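Local coordinates for protein hydroquinone dioxygenase large subunit (Pseudomonas sp., PDB 4ZXA) that probably opens the aromatic ring of hydroquinone as the large subunit of a two-subunit, iron-dependent hydroquinone 1,2-dioxygenase of the cupin type, at residues 219-230 / 305-314. Sequence-based numbering, arbitrary orientation.
With H8N (4-hydroxybenzonitrile), chain J.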
ATOM      1  N   LEU E 219      28.544  -2.955 -18.724  1.00 23.98           N
ATOM      2  CA  LEU E 219      27.727  -2.859 -17.535  1.00 24.86           C
ATOM      3  C   LEU E 219      26.235  -2.602 -17.861  1.00 23.79           C
ATOM      4  O   LEU E 219      25.356  -3.170 -17.223  1.00 21.60           O
ATOM      5  CB  LEU E 219      28.294  -1.785 -16.600  1.00 20.18           C
ATOM      6  CG  LEU E 219      27.551  -1.528 -15.285  1.00 22.84           C
ATOM      7  CD1 LEU E 219      27.605  -2.758 -14.363  1.00 17.76           C
ATOM      8  CD2 LEU E 219      28.099  -0.282 -14.581  1.00 17.80           C
ATOM      9  N   PHE E 220      25.948  -1.753 -18.843  1.00 27.52           N
ATOM     10  CA  PHE E 220      24.548  -1.463 -19.182  1.00 26.91           C
ATOM     11  C   PHE E 220      23.846  -2.720 -19.709  1.00 26.87           C
ATOM     12  O   PHE E 220      22.673  -2.971 -19.394  1.00 25.98           O
ATOM     13  CB  PHE E 220      24.435  -0.308 -20.185  1.00 21.46           C
ATOM     14  CG  PHE E 220      24.762   1.041 -19.600  1.00 26.52           C
ATOM     15  CD1 PHE E 220      25.196   1.163 -18.281  1.00 22.20           C
ATOM     16  CD2 PHE E 220      24.626   2.195 -20.370  1.00 24.37           C
ATOM     17  CE1 PHE E 220      25.492   2.413 -17.733  1.00 21.05           C
ATOM     18  CE2 PHE E 220      24.920   3.443 -19.835  1.00 25.92           C
ATOM     19  CZ  PHE E 220      25.357   3.550 -18.510  1.00 27.20           C
ATOM     20  N   LYS E 221      24.580  -3.500 -20.501  1.00 21.40           N
ATOM     21  CA  LYS E 221      24.102  -4.785 -21.007  1.00 29.94           C
ATOM     22  C   LYS E 221      23.859  -5.758 -19.857  1.00 25.77           C
ATOM     23  O   LYS E 221      22.855  -6.458 -19.793  1.00 27.52           O
ATOM     24  CB  LYS E 221      25.129  -5.390 -21.989  1.00 29.32           C
ATOM     25  CG  LYS E 221      24.859  -6.846 -22.365  1.00 25.76           C
ATOM     26  CD  LYS E 221      25.941  -7.421 -23.278  1.00 31.10           C
ATOM     27  CE  LYS E 221      25.711  -8.909 -23.545  1.00 35.70           C
ATOM     28  NZ  LYS E 221      26.675  -9.483 -24.525  1.00 39.08           N
ATOM     29  N   TYR E 222      24.816  -5.802 -18.954  1.00 24.30           N
ATOM     30  CA  TYR E 222      24.738  -6.666 -17.805  1.00 23.35           C
ATOM     31  C   TYR E 222      23.508  -6.282 -16.984  1.00 24.21           C
ATOM     32  O   TYR E 222      22.711  -7.150 -16.607  1.00 23.07           O
ATOM     33  CB  TYR E 222      26.038  -6.507 -17.021  1.00 24.69           C
ATOM     34  CG  TYR E 222      26.144  -7.291 -15.741  1.00 24.06           C
ATOM     35  CD1 TYR E 222      26.744  -8.543 -15.717  1.00 23.71           C
ATOM     36  CD2 TYR E 222      25.677  -6.759 -14.553  1.00 18.95           C
ATOM     37  CE1 TYR E 222      26.859  -9.242 -14.547  1.00 26.00           C
ATOM     38  CE2 TYR E 222      25.772  -7.453 -13.389  1.00 24.92           C
ATOM     39  CZ  TYR E 222      26.369  -8.689 -13.382  1.00 27.13           C
ATOM     40  OH  TYR E 222      26.469  -9.361 -12.188  1.00 29.89           O
ATOM     41  N   LEU E 223      23.327  -4.985 -16.734  1.00 19.84           N
ATOM     42  CA  LEU E 223      22.140  -4.533 -16.012  1.00 22.70           C
ATOM     43  C   LEU E 223      20.866  -4.817 -16.808  1.00 24.91           C
ATOM     44  O   LEU E 223      19.856  -5.227 -16.242  1.00 25.52           O
ATOM     45  CB  LEU E 223      22.224  -3.048 -15.642  1.00 18.33           C
ATOM     46  CG  LEU E 223      23.366  -2.700 -14.680  1.00 22.21           C
ATOM     47  CD1 LEU E 223      23.335  -1.222 -14.325  1.00 19.55           C
ATOM     48  CD2 LEU E 223      23.319  -3.561 -13.427  1.00 23.31           C
ATOM     49  N   SER E 224      20.920  -4.627 -18.125  1.00 25.81           N
ATOM     50  CA  SER E 224      19.718  -4.792 -18.947  1.00 26.11           C
ATOM     51  C   SER E 224      19.179  -6.207 -18.813  1.00 25.44           C
ATOM     52  O   SER E 224      18.012  -6.472 -19.116  1.00 26.62           O
ATOM     53  CB  SER E 224      19.985  -4.450 -20.424  1.00 26.77           C
ATOM     54  OG  SER E 224      20.714  -5.472 -21.099  1.00 24.75           O
ATOM     55  N   ARG E 225      20.041  -7.115 -18.371  1.00 22.73           N
ATOM     56  CA  ARG E 225      19.667  -8.513 -18.283  1.00 26.39           C
ATOM     57  C   ARG E 225      19.392  -8.945 -16.844  1.00 26.60           C
ATOM     58  O   ARG E 225      19.272 -10.129 -16.561  1.00 28.16           O
ATOM     59  CB  ARG E 225      20.718  -9.392 -18.964  1.00 24.95           C
ATOM     60  CG  ARG E 225      20.834  -9.103 -20.470  1.00 31.85           C
ATOM     61  CD  ARG E 225      22.009  -9.822 -21.140  1.00 28.85           C
ATOM     62  NE  ARG E 225      22.049  -9.539 -22.573  1.00 35.36           N
ATOM     63  CZ  ARG E 225      21.918 -10.448 -23.538  1.00 33.99           C
ATOM     64  NH1 ARG E 225      21.757 -11.733 -23.252  1.00 28.74           N
ATOM     65  NH2 ARG E 225      21.966 -10.066 -24.806  1.00 31.76           N
ATOM     66  N   SER E 226      19.264  -7.972 -15.948  1.00 27.00           N
ATOM     67  CA  SER E 226      18.904  -8.254 -14.562  1.00 27.44           C
ATOM     68  C   SER E 226      17.474  -8.762 -14.439  1.00 26.86           C
ATOM     69  O   SER E 226      16.554  -8.155 -14.971  1.00 31.68           O
ATOM     70  CB  SER E 226      19.073  -7.004 -13.697  1.00 25.79           C
ATOM     71  OG  SER E 226      18.555  -7.222 -12.392  1.00 28.71           O
ATOM     72  N   ASP E 227      17.291  -9.857 -13.711  1.00 31.20           N
ATOM     73  CA  ASP E 227      15.983 -10.512 -13.595  1.00 29.57           C
ATOM     74  C   ASP E 227      15.297 -10.230 -12.264  1.00 30.34           C
ATOM     75  O   ASP E 227      14.278 -10.853 -11.947  1.00 32.49           O
ATOM     76  CB  ASP E 227      16.130 -12.029 -13.761  1.00 26.87           C
ATOM     77  CG  ASP E 227      17.089 -12.635 -12.741  1.00 45.45           C
ATOM     78  OD1 ASP E 227      18.208 -12.084 -12.555  1.00 47.61           O
ATOM     79  OD2 ASP E 227      16.725 -13.657 -12.117  1.00 47.14           O
ATOM     80  N   VAL E 228      15.852  -9.303 -11.486  1.00 25.01           N
ATOM     81  CA  VAL E 228      15.289  -8.940 -10.180  1.00 22.46           C
ATOM     82  C   VAL E 228      15.301  -7.432 -10.014  1.00 21.42           C
ATOM     83  O   VAL E 228      16.069  -6.737 -10.673  1.00 24.12           O
ATOM     84  CB  VAL E 228      16.086  -9.562  -9.005  1.00 26.03           C
ATOM     85  CG1 VAL E 228      16.123 -11.072  -9.124  1.00 25.86           C
ATOM     86  CG2 VAL E 228      17.506  -8.998  -8.959  1.00 17.09           C
ATOM     87  N   THR E 229      14.456  -6.924  -9.129  1.00 19.65           N
ATOM     88  CA  THR E 229      14.426  -5.492  -8.850  1.00 20.46           C
ATOM     89  C   THR E 229      14.837  -5.163  -7.414  1.00 19.26           C
ATOM     90  O   THR E 229      14.749  -5.998  -6.523  1.00 18.65           O
ATOM     91  CB  THR E 229      13.041  -4.903  -9.103  1.00 18.85           C
ATOM     92  OG1 THR E 229      12.109  -5.493  -8.187  1.00 26.97           O
ATOM     93  CG2 THR E 229      12.611  -5.185 -10.513  1.00 24.64           C
ATOM     94  N   TRP E 230      15.288  -3.933  -7.208  1.00 21.56           N
ATOM     95  CA  TRP E 230      15.740  -3.478  -5.898  1.00 19.08           C
ATOM     96  C   TRP E 230      16.660  -4.497  -5.230  1.00 23.40           C
ATOM     97  O   TRP E 230      16.369  -5.019  -4.137  1.00 23.38           O
ATOM     98  CB  TRP E 230      14.546  -3.142  -5.035  1.00 17.16           C
ATOM     99  CG  TRP E 230      13.594  -2.201  -5.725  1.00 19.81           C
ATOM    100  CD1 TRP E 230      12.458  -2.535  -6.398  1.00 16.90           C
ATOM    101  CD2 TRP E 230      13.709  -0.778  -5.808  1.00 18.51           C
ATOM    102  NE1 TRP E 230      11.845  -1.407  -6.888  1.00 20.51           N
ATOM    103  CE2 TRP E 230      12.598  -0.314  -6.543  1.00 23.69           C
ATOM    104  CE3 TRP E 230      14.637   0.152  -5.334  1.00 20.44           C
ATOM    105  CZ2 TRP E 230      12.389   1.044  -6.800  1.00 23.17           C
ATOM    106  CZ3 TRP E 230      14.435   1.494  -5.588  1.00 18.71           C
ATOM    107  CH2 TRP E 230      13.317   1.930  -6.309  1.00 19.89           C
ATOM    108  N   GLY E 305      12.126   4.598  -2.329  1.00 23.88           N
ATOM    109  CA  GLY E 305      12.243   5.066  -3.702  1.00 21.85           C
ATOM    110  C   GLY E 305      11.077   4.694  -4.605  1.00 23.69           C
ATOM    111  O   GLY E 305      10.360   3.720  -4.356  1.00 23.03           O
ATOM    112  N   TYR E 306      10.891   5.481  -5.659  1.00 21.61           N
ATOM    113  CA  TYR E 306       9.842   5.232  -6.636  1.00 19.96           C
ATOM    114  C   TYR E 306      10.435   5.330  -8.031  1.00 23.06           C
ATOM    115  O   TYR E 306      11.081   6.322  -8.377  1.00 22.44           O
ATOM    116  CB  TYR E 306       8.687   6.228  -6.461  1.00 20.67           C
ATOM    117  CG  TYR E 306       8.019   6.097  -5.114  1.00 23.55           C
ATOM    118  CD1 TYR E 306       8.648   6.563  -3.966  1.00 21.10           C
ATOM    119  CD2 TYR E 306       6.777   5.490  -4.984  1.00 21.49           C
ATOM    120  CE1 TYR E 306       8.062   6.446  -2.736  1.00 23.58           C
ATOM    121  CE2 TYR E 306       6.178   5.368  -3.749  1.00 24.14           C
ATOM    122  CZ  TYR E 306       6.833   5.849  -2.621  1.00 28.58           C
ATOM    123  OH  TYR E 306       6.273   5.737  -1.362  1.00 28.61           O
ATOM    124  N   SER E 307      10.256   4.283  -8.823  1.00 19.57           N
ATOM    125  CA  SER E 307      10.862   4.271 -10.142  1.00 23.59           C
ATOM    126  C   SER E 307       9.849   3.748 -11.131  1.00 22.66           C
ATOM    127  O   SER E 307       9.600   2.546 -11.198  1.00 27.63           O
ATOM    128  CB  SER E 307      12.135   3.419 -10.142  1.00 23.42           C
ATOM    129  OG  SER E 307      12.736   3.378 -11.432  1.00 23.33           O
ATOM    130  N   THR E 308       9.243   4.655 -11.879  1.00 15.92           N
ATOM    131  CA  THR E 308       8.162   4.268 -12.774  1.00 19.21           C
ATOM    132  C   THR E 308       8.646   3.330 -13.868  1.00 20.06           C
ATOM    133  O   THR E 308       8.016   2.315 -14.122  1.00 17.64           O
ATOM    134  CB  THR E 308       7.471   5.477 -13.415  1.00 16.95           C
ATOM    135  OG1 THR E 308       6.878   6.291 -12.394  1.00 18.14           O
ATOM    136  CG2 THR E 308       6.397   5.000 -14.337  1.00 19.28           C
ATOM    137  N   LYS E 309       9.759   3.675 -14.512  1.00 15.96           N
ATOM    138  CA  LYS E 309      10.369   2.768 -15.468  1.00 24.68           C
ATOM    139  C   LYS E 309      11.566   2.066 -14.838  1.00 24.39           C
ATOM    140  O   LYS E 309      12.346   2.694 -14.131  1.00 25.03           O
ATOM    141  CB  LYS E 309      10.836   3.508 -16.733  1.00 23.77           C
ATOM    142  CG  LYS E 309      11.682   2.622 -17.642  1.00 19.92           C
ATOM    143  CD  LYS E 309      12.080   3.312 -18.935  1.00 23.73           C
ATOM    144  CE  LYS E 309      12.975   2.432 -19.829  1.00 18.57           C
ATOM    145  NZ  LYS E 309      14.341   2.211 -19.266  1.00 24.56           N
ATOM    146  N   ARG E 310      11.712   0.771 -15.099  1.00 20.53           N
ATOM    147  CA  ARG E 310      12.923   0.058 -14.718  1.00 17.78           C
ATOM    148  C   ARG E 310      14.139   0.906 -15.076  1.00 24.69           C
ATOM    149  O   ARG E 310      14.372   1.192 -16.256  1.00 26.80           O
ATOM    150  CB  ARG E 310      12.999  -1.289 -15.434  1.00 19.79           C
ATOM    151  CG  ARG E 310      13.655  -2.416 -14.633  1.00 22.88           C
ATOM    152  CD  ARG E 310      13.760  -3.667 -15.497  1.00 20.92           C
ATOM    153  NE  ARG E 310      14.243  -4.857 -14.810  1.00 17.90           N
ATOM    154  CZ  ARG E 310      13.480  -5.627 -14.036  1.00 24.56           C
ATOM    155  NH1 ARG E 310      12.202  -5.314 -13.824  1.00 23.44           N
ATOM    156  NH2 ARG E 310      13.999  -6.706 -13.463  1.00 21.03           N
ATOM    157  N   SER E 311      14.916   1.289 -14.057  1.00 21.04           N
ATOM    158  CA  SER E 311      16.061   2.173 -14.230  1.00 22.42           C
ATOM    159  C   SER E 311      17.354   1.606 -13.641  1.00 24.83           C
ATOM    160  O   SER E 311      17.331   0.764 -12.744  1.00 20.35           O
ATOM    161  CB  SER E 311      15.780   3.533 -13.595  1.00 25.79           C
ATOM    162  OG  SER E 311      15.513   3.395 -12.213  1.00 27.82           O
ATOM    163  N   MET E 312      18.483   2.101 -14.134  1.00 17.45           N
ATOM    164  CA  MET E 312      19.765   1.597 -13.690  1.00 18.78           C
ATOM    165  C   MET E 312      20.284   2.492 -12.590  1.00 21.00           C
ATOM    166  O   MET E 312      20.517   3.684 -12.811  1.00 22.01           O
ATOM    167  CB  MET E 312      20.742   1.555 -14.853  1.00 20.59           C
ATOM    168  CG  MET E 312      20.221   0.763 -16.039  1.00 18.19           C
ATOM    169  SD  MET E 312      21.517   0.573 -17.274  1.00 25.29           S
ATOM    170  CE  MET E 312      20.728  -0.575 -18.415  1.00 22.74           C
ATOM    171  N   LEU E 313      20.431   1.929 -11.395  1.00 15.98           N
ATOM    172  CA  LEU E 313      20.920   2.692 -10.251  1.00 17.78           C
ATOM    173  C   LEU E 313      22.209   2.086  -9.726  1.00 19.71           C
ATOM    174  O   LEU E 313      22.313   0.876  -9.529  1.00 18.77           O
ATOM    175  CB  LEU E 313      19.884   2.748  -9.120  1.00 21.29           C
ATOM    176  CG  LEU E 313      20.387   3.302  -7.773  1.00 21.73           C
ATOM    177  CD1 LEU E 313      20.756   4.777  -7.881  1.00 21.96           C
ATOM    178  CD2 LEU E 313      19.354   3.130  -6.693  1.00 21.56           C
ATOM    179  N   MET E 314      23.201   2.930  -9.501  1.00 22.65           N
ATOM    180  CA  MET E 314      24.417   2.455  -8.877  1.00 22.23           C
ATOM    181  C   MET E 314      24.397   2.771  -7.385  1.00 23.21           C
ATOM    182  O   MET E 314      24.351   3.945  -7.001  1.00 24.06           O
ATOM    183  CB  MET E 314      25.637   3.089  -9.531  1.00 22.20           C
ATOM    184  CG  MET E 314      26.924   2.810  -8.768  1.00 23.23           C
ATOM    185  SD  MET E 314      27.439   1.099  -8.944  1.00 24.96           S
ATOM    186  CE  MET E 314      28.015   1.063 -10.639  1.00 23.22           C
TER
HETATM  187  NAA H8N J 402      18.612   1.866   1.142  1.00 25.61           N
HETATM  188  CAC H8N J 402      18.500   1.305   0.152  1.00 26.08           C
HETATM  189  CAI H8N J 402      18.365   0.611  -1.162  1.00 22.33           C
HETATM  190  CAF H8N J 402      18.393   1.379  -2.319  1.00 26.14           C
HETATM  191  CAD H8N J 402      18.266   0.769  -3.564  1.00 25.04           C
HETATM  192  CAH H8N J 402      18.115  -0.608  -3.604  1.00 21.20           C
HETATM  193  OAB H8N J 402      17.977  -1.218  -4.821  1.00 24.40           O
HETATM  194  CAE H8N J 402      18.086  -1.380  -2.448  1.00 23.16           C
HETATM  195  CAG H8N J 402      18.216  -0.763  -1.213  1.00 22.78           C
HETATM  196  O   HOH W   1      16.647  -5.493 -16.193  1.00 24.63           O
HETATM  197  O   HOH W   2      12.311  -8.491 -12.163  1.00 25.98           O
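At one end of the cupin barrel, helix 219-224 and the loop after it, which leads into the 4-hydroxybenzonitrile pocket, pack on the strands that flank a corner of the chain, 301-307 and 310-318. Met312 meets the helix. Its chain is extended beyond CG, and Met312 SD lies 4.3 Å from the centroid of the Phe220 ring, an oblique Met-aromatic contact. Leu223 CD1 packs 3.8 Å from Met312 CB. The Phe220 ring also meets Phe14 of the small subunit, their planes nearly parallel, so this patch also belongs to the subunit interface.

Arg310 reaches the loop with an extended chain. Its NH2 gives a weak hydrogen bond to Ser226 O, 3.3 Å away at the guanidinium edge. Water 1 accepts from Arg310 NE, and water 2 from NH2. Thr229 CG2 lies 3.3 Å from Arg310 NH1, which also forms salt bridges with Glu149 and Glu249.

With CG anti to its carbonyl carbon (chi1 -52°), Trp230 swings its indole back toward strand 301-307. Trp230 CH2 comes 3.9 Å from Gly305 C, while Trp230 CE3 is 3.6 Å from the ligand's OAB. The indole NE1 hydrogen-bonds to Glu249 O. With an alanine in its place, Glu249 O is likely to lose its indole donor, and a gap would probably open between Gly305 and the ligand. Glu249 pairs with Arg310 through its carboxylate and with Trp230 through its backbone oxygen, which probably holds the pocket-lining indole in place.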